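Local coordinates for protein dTDP-4-amino-4,6-dideoxyglucose formyltransferase (Shewanella sp. FDAARGOS_354, PDB 6V2T) that probably transfers a formyl group from a folate cofactor to the 4-amino group of dTDP-4-amino-4,6-dideoxyglucose, probably for lipopolysaccharide O-antigen synthesis, at residues 145-150 with 198-203; 173-178 with 239-244; 37-42 with 55-60. All blocks are in the same frame, centred on the assembly; numbering follows the deposited sequence.

Interaction 1: residues 145-150 with 198-203; sequences IHLMNE and YQQKLS. With FOL (folic acid), chain H.
The Y198 ring meets L147 only through its phenol end. The Y198 OH lies 4.0 Å from L147 CD2, and OE1 of Q200 sits at the ring edge, in plane. The flat amide of Q200 takes the other branch. L147 CD1 rests over it, 3.7 Å from Q200 CD and equally far from NE2. CG of L147 is anti to its carbonyl carbon (chi1 -74°), and the fork beyond it splits the two methyls between phenol and amide, with van der Waals contact alone. The Y198 hydroxyl has its polar partner in R113.

L147 belongs to strand 141-147 of the central mixed sheet of this formyltransferase domain. The loop holding 198-203 follows helix 171-194. Its Y198 and Q200 also touch L158 of the neighbouring strand 157-163. H146, M148 and N149, on either side of L147 in sequence, face the folic acid. Its O4 lies at the H146 ring edge, in plane, 3.4 Å from CE1. The H146 ring is fixed by ND1, donating to L147 O at 2.9 Å from above the carbonyl plane, and by NE2, bonded to N116. M148 lays its methyl CE over the face of the pterin, 3.2 Å from C8A. Folic acid NA2 donates to N149 O at 3.1 Å.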
# COMPACT_ATOMS: atom_id res chain seq x y z
N ILE B 145 -22.83 16.41 14.38
CA ILE B 145 -24.28 16.45 14.06
C ILE B 145 -24.74 17.89 14.27
O ILE B 145 -24.59 18.41 15.41
CB ILE B 145 -25.07 15.45 14.93
CG1 ILE B 145 -24.47 14.05 14.79
CG2 ILE B 145 -26.53 15.48 14.53
CD1 ILE B 145 -25.24 12.99 15.56
N HIS B 146 -25.20 18.53 13.19
CA HIS B 146 -25.49 19.99 13.20
C HIS B 146 -26.77 20.29 12.45
O HIS B 146 -27.17 19.50 11.56
CB HIS B 146 -24.26 20.75 12.66
CG HIS B 146 -23.99 20.50 11.22
ND1 HIS B 146 -24.55 21.28 10.23
CD2 HIS B 146 -23.24 19.58 10.58
CE1 HIS B 146 -24.15 20.84 9.05
NE2 HIS B 146 -23.36 19.81 9.23
N LEU B 147 -27.44 21.37 12.84
CA LEU B 147 -28.56 21.94 12.06
C LEU B 147 -27.97 22.42 10.72
O LEU B 147 -26.85 22.92 10.72
CB LEU B 147 -29.19 23.10 12.85
CG LEU B 147 -30.05 22.68 14.05
CD1 LEU B 147 -30.44 23.90 14.89
CD2 LEU B 147 -31.29 21.95 13.59
N MET B 148 -28.71 22.25 9.63
CA MET B 148 -28.31 22.68 8.28
C MET B 148 -28.88 24.07 8.02
O MET B 148 -30.09 24.26 8.20
CB MET B 148 -28.79 21.69 7.22
CG MET B 148 -28.31 20.30 7.54
SD MET B 148 -29.08 18.99 6.60
CE MET B 148 -28.48 19.33 4.95
N ASN B 149 -27.99 25.04 7.76
CA ASN B 149 -28.36 26.38 7.22
C ASN B 149 -28.06 26.34 5.71
O ASN B 149 -27.82 25.28 5.16
CB ASN B 149 -27.69 27.51 8.02
CG ASN B 149 -26.18 27.51 7.94
OD1 ASN B 149 -25.60 26.97 7.01
ND2 ASN B 149 -25.52 28.11 8.92
N GLU B 150 -28.05 27.50 5.09
CA GLU B 150 -27.84 27.66 3.64
C GLU B 150 -26.38 27.39 3.27
O GLU B 150 -26.18 27.03 2.13
CB GLU B 150 -28.19 29.09 3.24
CG GLU B 150 -29.64 29.44 3.48
CD GLU B 150 -29.97 30.84 3.02
OE1 GLU B 150 -29.30 31.32 2.08
OE2 GLU B 150 -30.87 31.45 3.60
N TYR B 198 -31.82 18.54 22.67
CA TYR B 198 -30.46 19.04 22.38
C TYR B 198 -30.42 20.55 22.59
O TYR B 198 -31.49 21.18 22.73
CB TYR B 198 -30.01 18.64 20.97
CG TYR B 198 -30.91 19.05 19.82
CD1 TYR B 198 -31.11 20.38 19.50
CD2 TYR B 198 -31.49 18.10 18.99
CE1 TYR B 198 -31.91 20.75 18.43
CE2 TYR B 198 -32.29 18.45 17.92
CZ TYR B 198 -32.51 19.79 17.64
OH TYR B 198 -33.29 20.14 16.56
N GLN B 199 -29.19 21.08 22.67
CA GLN B 199 -28.89 22.52 22.72
C GLN B 199 -28.11 22.87 21.44
O GLN B 199 -27.41 21.99 20.92
CB GLN B 199 -28.16 22.87 24.02
CG GLN B 199 -29.03 22.76 25.26
CD GLN B 199 -28.22 22.99 26.51
OE1 GLN B 199 -27.14 22.44 26.64
NE2 GLN B 199 -28.73 23.81 27.42
N GLN B 200 -28.35 24.08 20.95
CA GLN B 200 -28.07 24.53 19.56
C GLN B 200 -27.55 25.96 19.58
O GLN B 200 -27.96 26.73 18.65
CB GLN B 200 -29.33 24.46 18.67
CG GLN B 200 -30.33 25.60 18.83
CD GLN B 200 -31.63 25.38 18.09
OE1 GLN B 200 -32.36 24.40 18.31
NE2 GLN B 200 -31.96 26.33 17.22
N LYS B 201 -26.67 26.30 20.54
CA LYS B 201 -25.98 27.63 20.58
C LYS B 201 -25.05 27.76 19.36
O LYS B 201 -24.20 26.85 19.14
CB LYS B 201 -25.16 27.87 21.85
CG LYS B 201 -24.41 29.21 21.86
CD LYS B 201 -23.65 29.57 23.14
CE LYS B 201 -22.71 28.49 23.61
NZ LYS B 201 -23.38 27.58 24.58
N LEU B 202 -25.18 28.89 18.65
CA LEU B 202 -24.32 29.32 17.50
C LEU B 202 -22.85 29.50 17.95
O LEU B 202 -22.63 29.96 19.08
CB LEU B 202 -24.84 30.65 16.94
CG LEU B 202 -26.32 30.73 16.57
CD1 LEU B 202 -26.67 32.13 16.09
CD2 LEU B 202 -26.69 29.69 15.52
N SER B 203 -21.89 29.19 17.06
CA SER B 203 -20.46 29.58 17.15
C SER B 203 -20.18 30.68 16.13
O SER B 203 -20.72 30.58 15.01
CB SER B 203 -19.53 28.42 16.91
OG SER B 203 -19.55 27.52 18.00
N1 FOL H . -26.80 21.24 2.49
C2 FOL H . -26.78 22.42 3.13
NA2 FOL H . -27.51 23.43 2.66
N3 FOL H . -26.06 22.59 4.28
C4 FOL H . -25.31 21.59 4.76
O4 FOL H . -24.68 21.85 5.82
C4A FOL H . -25.31 20.36 4.11
N5 FOL H . -24.56 19.33 4.51
C6 FOL H . -24.26 18.18 3.65
C7 FOL H . -25.51 17.89 2.81
N8 FOL H . -26.13 19.07 2.27
C8A FOL H . -26.09 20.22 2.96
C9 FOL H . -22.86 18.31 2.93
N10 FOL H . -22.84 17.69 1.61
C11 FOL H . -21.01 19.15 -1.89
C12 FOL H . -21.76 17.97 -1.89
C13 FOL H . -22.35 17.50 -0.71
C14 FOL H . -22.23 18.19 0.48
C15 FOL H . -21.51 19.37 0.47
C16 FOL H . -20.91 19.85 -0.70
C FOL H . -20.41 19.68 -3.17
O FOL H . -20.89 19.28 -4.20
N FOL H . -19.45 20.61 -3.20

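Interaction 2: residues 173-178 with 239-244; sequences NVYERV and LSHGDF. With NA (sodium ion), chain J; 0FX (dTDP-4-amino-4,6-dideoxyglucose), chain G.
H241 carries this contact from the 239-244 side. Its CE1 comes to 3.6 Å from CB of Y175, at the edge of the imidazole and near its plane. The two rings form an offset edge-to-face pair, the edge of H241 turned toward the face of Y175. Their centroids are 5.5 Å apart and their planes make 64°. CG of H241 stands anti to its own backbone N (chi1 -169°), which carries the imidazole toward the helix and the ligand. ND1 is hydrogen-bonded to S171, which helps fix the ring's rotation.

One face of H241 covers the deoxyribose of the sugar nucleotide, with C1 over the ring centre, 3.4 Å above the plane. Y175 has deoxyribose C4 over one of its own faces. Its hydroxyl donates to the phosphate oxygen O4P at 3.0 Å.

G242 and D243 then form the corner of a type II' turn, closed by F244 N to H241 O. The positive phi of G242 (56°) suits glycine. The turn places one face of the F244 ring against the thymine, whose C51 is 3.4 Å from F244 CE2. H241 CD2 lies at the edge of that phenyl ring. Together the three aromatic side chains line the nucleotide pocket.

At the start of the helical segment, N173 OD1 binds sodium, with two waters, W168 O and A263 O. Helix 171-194 packs V174 and Y175 on helix 130-137 and V178 on strand 157-163. The 239-244 loop follows helix 229-238 and leads toward strand 248-250.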
# COMPACT_ATOMS: atom_id res chain seq x y z
N ASN B 173 -7.63 4.70 7.63
CA ASN B 173 -7.53 4.49 9.09
C ASN B 173 -8.37 5.57 9.82
O ASN B 173 -9.20 5.20 10.66
CB ASN B 173 -6.08 4.52 9.59
CG ASN B 173 -5.18 3.47 8.98
OD1 ASN B 173 -4.02 3.77 8.73
ND2 ASN B 173 -5.69 2.27 8.75
N VAL B 174 -8.18 6.86 9.53
CA VAL B 174 -8.93 7.92 10.25
C VAL B 174 -10.43 7.79 9.91
O VAL B 174 -11.25 7.95 10.81
CB VAL B 174 -8.41 9.34 9.95
CG1 VAL B 174 -9.14 10.35 10.82
CG2 VAL B 174 -6.91 9.45 10.16
N TYR B 175 -10.77 7.58 8.64
CA TYR B 175 -12.18 7.53 8.20
C TYR B 175 -12.92 6.44 8.98
O TYR B 175 -14.04 6.70 9.46
CB TYR B 175 -12.28 7.24 6.71
CG TYR B 175 -13.68 7.27 6.19
CD1 TYR B 175 -14.36 8.47 6.06
CD2 TYR B 175 -14.32 6.10 5.81
CE1 TYR B 175 -15.64 8.51 5.55
CE2 TYR B 175 -15.59 6.14 5.26
CZ TYR B 175 -16.25 7.34 5.14
OH TYR B 175 -17.51 7.37 4.62
N GLU B 176 -12.30 5.27 9.13
CA GLU B 176 -12.98 4.15 9.83
C GLU B 176 -13.21 4.54 11.30
O GLU B 176 -14.23 4.16 11.83
CB GLU B 176 -12.17 2.86 9.68
CG GLU B 176 -12.28 2.27 8.29
CD GLU B 176 -11.48 1.00 8.00
OE1 GLU B 176 -10.54 0.66 8.75
OE2 GLU B 176 -11.77 0.40 6.99
N ARG B 177 -12.26 5.23 11.93
CA ARG B 177 -12.37 5.65 13.34
C ARG B 177 -13.49 6.69 13.44
O ARG B 177 -14.30 6.62 14.37
CB ARG B 177 -10.99 6.12 13.80
CG ARG B 177 -10.86 6.38 15.29
CD ARG B 177 -9.47 6.83 15.69
NE ARG B 177 -8.45 5.92 15.20
CZ ARG B 177 -7.40 6.22 14.43
NH1 ARG B 177 -7.14 7.45 14.03
NH2 ARG B 177 -6.62 5.24 14.03
N VAL B 178 -13.61 7.58 12.46
CA VAL B 178 -14.70 8.58 12.39
C VAL B 178 -16.03 7.85 12.25
O VAL B 178 -16.96 8.17 13.04
CB VAL B 178 -14.47 9.61 11.27
CG1 VAL B 178 -15.70 10.46 11.01
CG2 VAL B 178 -13.27 10.47 11.58
N LEU B 239 -3.54 10.93 1.34
CA LEU B 239 -4.11 10.69 -0.01
C LEU B 239 -4.26 9.17 -0.28
O LEU B 239 -4.71 8.79 -1.37
CB LEU B 239 -3.21 11.37 -1.03
CG LEU B 239 -3.27 12.90 -0.99
CD1 LEU B 239 -2.38 13.51 -2.06
CD2 LEU B 239 -4.70 13.43 -1.14
N SER B 240 -3.96 8.35 0.71
CA SER B 240 -4.04 6.87 0.61
C SER B 240 -5.29 6.39 1.32
O SER B 240 -5.45 6.64 2.53
CB SER B 240 -2.80 6.23 1.11
OG SER B 240 -1.70 6.71 0.37
N HIS B 241 -6.19 5.79 0.57
CA HIS B 241 -7.49 5.32 1.10
C HIS B 241 -7.89 4.09 0.30
O HIS B 241 -8.60 4.26 -0.72
CB HIS B 241 -8.54 6.41 1.04
CG HIS B 241 -9.79 6.13 1.79
ND1 HIS B 241 -10.19 6.92 2.87
CD2 HIS B 241 -10.75 5.17 1.62
CE1 HIS B 241 -11.33 6.44 3.35
NE2 HIS B 241 -11.71 5.36 2.60
N GLY B 242 -7.45 2.93 0.75
CA GLY B 242 -7.75 1.63 0.11
C GLY B 242 -7.32 1.67 -1.34
O GLY B 242 -6.18 2.11 -1.61
N ASP B 243 -8.23 1.35 -2.27
CA ASP B 243 -7.88 1.22 -3.71
C ASP B 243 -8.20 2.50 -4.47
O ASP B 243 -8.02 2.49 -5.71
CB ASP B 243 -8.63 0.05 -4.35
CG ASP B 243 -8.02 -1.27 -3.95
OD1 ASP B 243 -6.77 -1.32 -3.83
OD2 ASP B 243 -8.78 -2.21 -3.72
N PHE B 244 -8.59 3.59 -3.79
CA PHE B 244 -8.92 4.86 -4.48
C PHE B 244 -7.68 5.31 -5.25
O PHE B 244 -6.56 5.14 -4.74
CB PHE B 244 -9.50 5.90 -3.51
CG PHE B 244 -10.97 5.74 -3.25
CD1 PHE B 244 -11.44 5.42 -1.98
CD2 PHE B 244 -11.89 5.88 -4.28
CE1 PHE B 244 -12.80 5.24 -1.74
CE2 PHE B 244 -13.25 5.72 -4.04
CZ PHE B 244 -13.69 5.40 -2.77
NA NA J . -1.73 2.95 9.02
O4P 0FX G . -18.09 9.96 3.29
P2 0FX G . -18.95 9.47 2.13
O3P 0FX G . -20.26 8.90 2.58
O1G 0FX G . -19.25 10.80 1.35
C1G 0FX G . -20.61 11.15 1.10
C2G 0FX G . -20.64 11.60 -0.34
O2G 0FX G . -20.24 10.58 -1.28
C3G 0FX G . -19.68 12.77 -0.45
O3G 0FX G . -19.79 13.27 -1.80
C4G 0FX G . -19.97 13.85 0.61
N4A 0FX G . -18.87 14.81 0.63
C5G 0FX G . -20.14 13.33 2.03
C6G 0FX G . -20.66 14.44 2.96
O5G 0FX G . -21.02 12.21 2.00
OPP 0FX G . -18.48 8.21 1.09
P 0FX G . -17.38 8.64 0.06
O1P 0FX G . -17.68 9.70 -0.90
O2P 0FX G . -17.09 7.43 -0.78
O5 0FX G . -15.96 8.89 0.72
C5 0FX G . -15.51 8.10 1.79
C4 0FX G . -13.99 8.25 1.85
O4 0FX G . -13.35 7.64 0.73
C3 0FX G . -13.49 9.71 1.76
O3 0FX G . -13.59 10.38 3.01
C2 0FX G . -12.05 9.59 1.21
C1 0FX G . -12.19 8.30 0.36
N11 0FX G . -12.26 8.64 -1.05
C61 0FX G . -13.43 8.69 -1.73
C51 0FX G . -13.42 9.00 -3.08
C5A 0FX G . -14.74 9.08 -3.85
C21 0FX G . -11.10 8.88 -1.67
O21 0FX G . -9.95 8.82 -0.95
N31 0FX G . -11.05 9.20 -2.99
C41 0FX G . -12.20 9.26 -3.71
O41 0FX G . -12.13 9.64 -5.02
O HOH W 1 -2.63 1.65 10.62
O HOH W 2 -1.74 2.01 6.77

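Interaction 3: residues 37-42 with 55-60; sequences SFIQNL and FDYRYS
I39 is the first residue of 37-42 to touch the strand. Its CG2 methyl, the branch anti to the backbone N, is the one that comes to the edge of the Y57 ring. It lies near the ring plane, 3.9 Å from both CE2 and OH of Y57. I39 also rests on I28 of the neighbouring strand 24-30, so it is buried between helix and sheet.

Q40 comes next and meets the same ring over its face. Its CG is 3.4 Å from Y57 CZ. The CH-pi contact is close to the ring normal, with CG 3.7 Å from the centroid and 25° off it. Beyond CG the chain is extended and carries the amide across the ring. NE2 ends over the ring centre, 3.6 Å above the plane. Amide and ring are steep to each other, at 71°. The two side chains run past each other in opposite directions, and the phenol OH reaches back to 3.6 Å from Q40 CA. The CG methylene and the amide nitrogen thus cover one face of the tyrosine, while the isoleucine borders its rim.

Further along, L42, with F38 a turn earlier, packs on helix 171-194. Y57 also touches I28 and L74. Helix 33-45 lies against the parallel strands 24-30 and 53-60, the beta-alpha-beta unit that opens the Rossmann-like N-terminal domain of formyltransferases.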
# COMPACT_ATOMS: atom_id res chain seq x y z
N SER B 37 -27.82 1.46 6.53
CA SER B 37 -27.99 0.10 7.10
C SER B 37 -27.91 0.20 8.63
O SER B 37 -28.80 -0.34 9.31
CB SER B 37 -26.99 -0.85 6.51
OG SER B 37 -27.03 -2.08 7.19
N PHE B 38 -26.92 0.90 9.17
CA PHE B 38 -26.75 1.09 10.64
C PHE B 38 -27.95 1.84 11.23
O PHE B 38 -28.42 1.44 12.30
CB PHE B 38 -25.45 1.83 10.95
CG PHE B 38 -25.28 2.10 12.41
CD1 PHE B 38 -25.59 3.34 12.93
CD2 PHE B 38 -24.84 1.10 13.25
CE1 PHE B 38 -25.43 3.58 14.28
CE2 PHE B 38 -24.70 1.34 14.61
CZ PHE B 38 -24.98 2.59 15.11
N ILE B 39 -28.46 2.87 10.56
CA ILE B 39 -29.57 3.71 11.09
C ILE B 39 -30.86 2.86 11.09
O ILE B 39 -31.57 2.83 12.12
CB ILE B 39 -29.74 5.02 10.30
CG1 ILE B 39 -28.61 6.01 10.59
CG2 ILE B 39 -31.10 5.63 10.56
CD1 ILE B 39 -28.56 7.18 9.63
N GLN B 40 -31.11 2.16 9.99
CA GLN B 40 -32.26 1.22 9.88
C GLN B 40 -32.30 0.28 11.09
O GLN B 40 -33.36 0.19 11.74
CB GLN B 40 -32.22 0.49 8.55
CG GLN B 40 -32.87 1.32 7.46
CD GLN B 40 -32.72 0.75 6.08
OE1 GLN B 40 -31.89 -0.13 5.84
NE2 GLN B 40 -33.49 1.29 5.15
N ASN B 41 -31.19 -0.39 11.38
CA ASN B 41 -31.05 -1.29 12.55
C ASN B 41 -31.29 -0.47 13.83
O ASN B 41 -32.09 -0.92 14.67
CB ASN B 41 -29.71 -2.01 12.56
CG ASN B 41 -29.68 -3.04 13.67
OD1 ASN B 41 -30.49 -3.97 13.67
ND2 ASN B 41 -28.80 -2.84 14.63
N LEU B 42 -30.66 0.69 13.98
CA LEU B 42 -30.75 1.52 15.22
C LEU B 42 -32.21 1.85 15.53
O LEU B 42 -32.57 1.94 16.74
CB LEU B 42 -29.97 2.82 15.01
CG LEU B 42 -29.03 3.22 16.13
CD1 LEU B 42 -28.58 4.67 15.93
CD2 LEU B 42 -29.64 3.02 17.50
N PHE B 55 -39.79 6.48 9.71
CA PHE B 55 -38.57 6.82 8.94
C PHE B 55 -38.70 6.33 7.50
O PHE B 55 -38.94 5.13 7.29
CB PHE B 55 -37.38 6.17 9.61
CG PHE B 55 -37.11 6.70 10.98
CD1 PHE B 55 -36.32 7.82 11.16
CD2 PHE B 55 -37.64 6.08 12.10
CE1 PHE B 55 -36.07 8.30 12.43
CE2 PHE B 55 -37.39 6.58 13.37
CZ PHE B 55 -36.60 7.68 13.53
N ASP B 56 -38.58 7.25 6.55
CA ASP B 56 -38.44 6.98 5.09
C ASP B 56 -36.98 7.22 4.70
O ASP B 56 -36.36 8.10 5.30
CB ASP B 56 -39.34 7.89 4.27
CG ASP B 56 -40.81 7.56 4.47
OD1 ASP B 56 -41.07 6.52 5.05
OD2 ASP B 56 -41.64 8.35 4.03
N TYR B 57 -36.45 6.44 3.77
CA TYR B 57 -35.03 6.50 3.35
C TYR B 57 -34.97 6.79 1.86
O TYR B 57 -35.72 6.16 1.10
CB TYR B 57 -34.30 5.21 3.73
CG TYR B 57 -34.34 4.89 5.20
CD1 TYR B 57 -35.47 4.33 5.78
CD2 TYR B 57 -33.27 5.18 6.02
CE1 TYR B 57 -35.51 4.03 7.14
CE2 TYR B 57 -33.29 4.87 7.37
CZ TYR B 57 -34.41 4.30 7.93
OH TYR B 57 -34.42 4.01 9.27
N ARG B 58 -34.10 7.71 1.44
CA ARG B 58 -33.89 8.05 0.02
C ARG B 58 -32.39 8.32 -0.20
O ARG B 58 -31.69 8.73 0.77
CB ARG B 58 -34.75 9.26 -0.37
CG ARG B 58 -36.24 9.09 -0.09
CD ARG B 58 -36.95 8.16 -1.07
NE ARG B 58 -38.39 8.17 -0.89
CZ ARG B 58 -39.05 7.36 -0.08
NH1 ARG B 58 -40.36 7.45 0.02
NH2 ARG B 58 -38.40 6.45 0.61
N TYR B 59 -31.91 8.09 -1.42
CA TYR B 59 -30.51 8.42 -1.81
C TYR B 59 -30.59 9.58 -2.80
O TYR B 59 -31.71 9.93 -3.23
CB TYR B 59 -29.77 7.20 -2.34
CG TYR B 59 -30.31 6.69 -3.64
CD1 TYR B 59 -30.01 7.33 -4.83
CD2 TYR B 59 -31.14 5.58 -3.69
CE1 TYR B 59 -30.51 6.88 -6.04
CE2 TYR B 59 -31.63 5.10 -4.90
CZ TYR B 59 -31.33 5.76 -6.08
OH TYR B 59 -31.82 5.33 -7.28
N SER B 60 -29.45 10.21 -3.08
CA SER B 60 -29.36 11.45 -3.89
C SER B 60 -29.46 11.07 -5.36
O SER B 60 -28.89 10.04 -5.75
CB SER B 60 -28.10 12.24 -3.63
OG SER B 60 -28.08 12.82 -2.34

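In the fold
Interaction 2 is buried, interaction 3 partly so, and interaction 1 lies at the surface. Interactions 1 and 3 reach the same mixed sheet, through strand 141-147 and strand 53-60. One is covered by an irregular loop, the other by a helix. Helix 171-194 supplies a segment of interaction 2 and is also packed by residues of interaction 3. Interactions 1 and 2 have centres about 27 Å apart, on opposite sides of the chain centre. The first adjoins the folate, the second the sugar nucleotide. Contact chemistry changes accordingly: leucine methyls on polar groups, paired aromatic rings at a ligand, and a glutamine over a tyrosine.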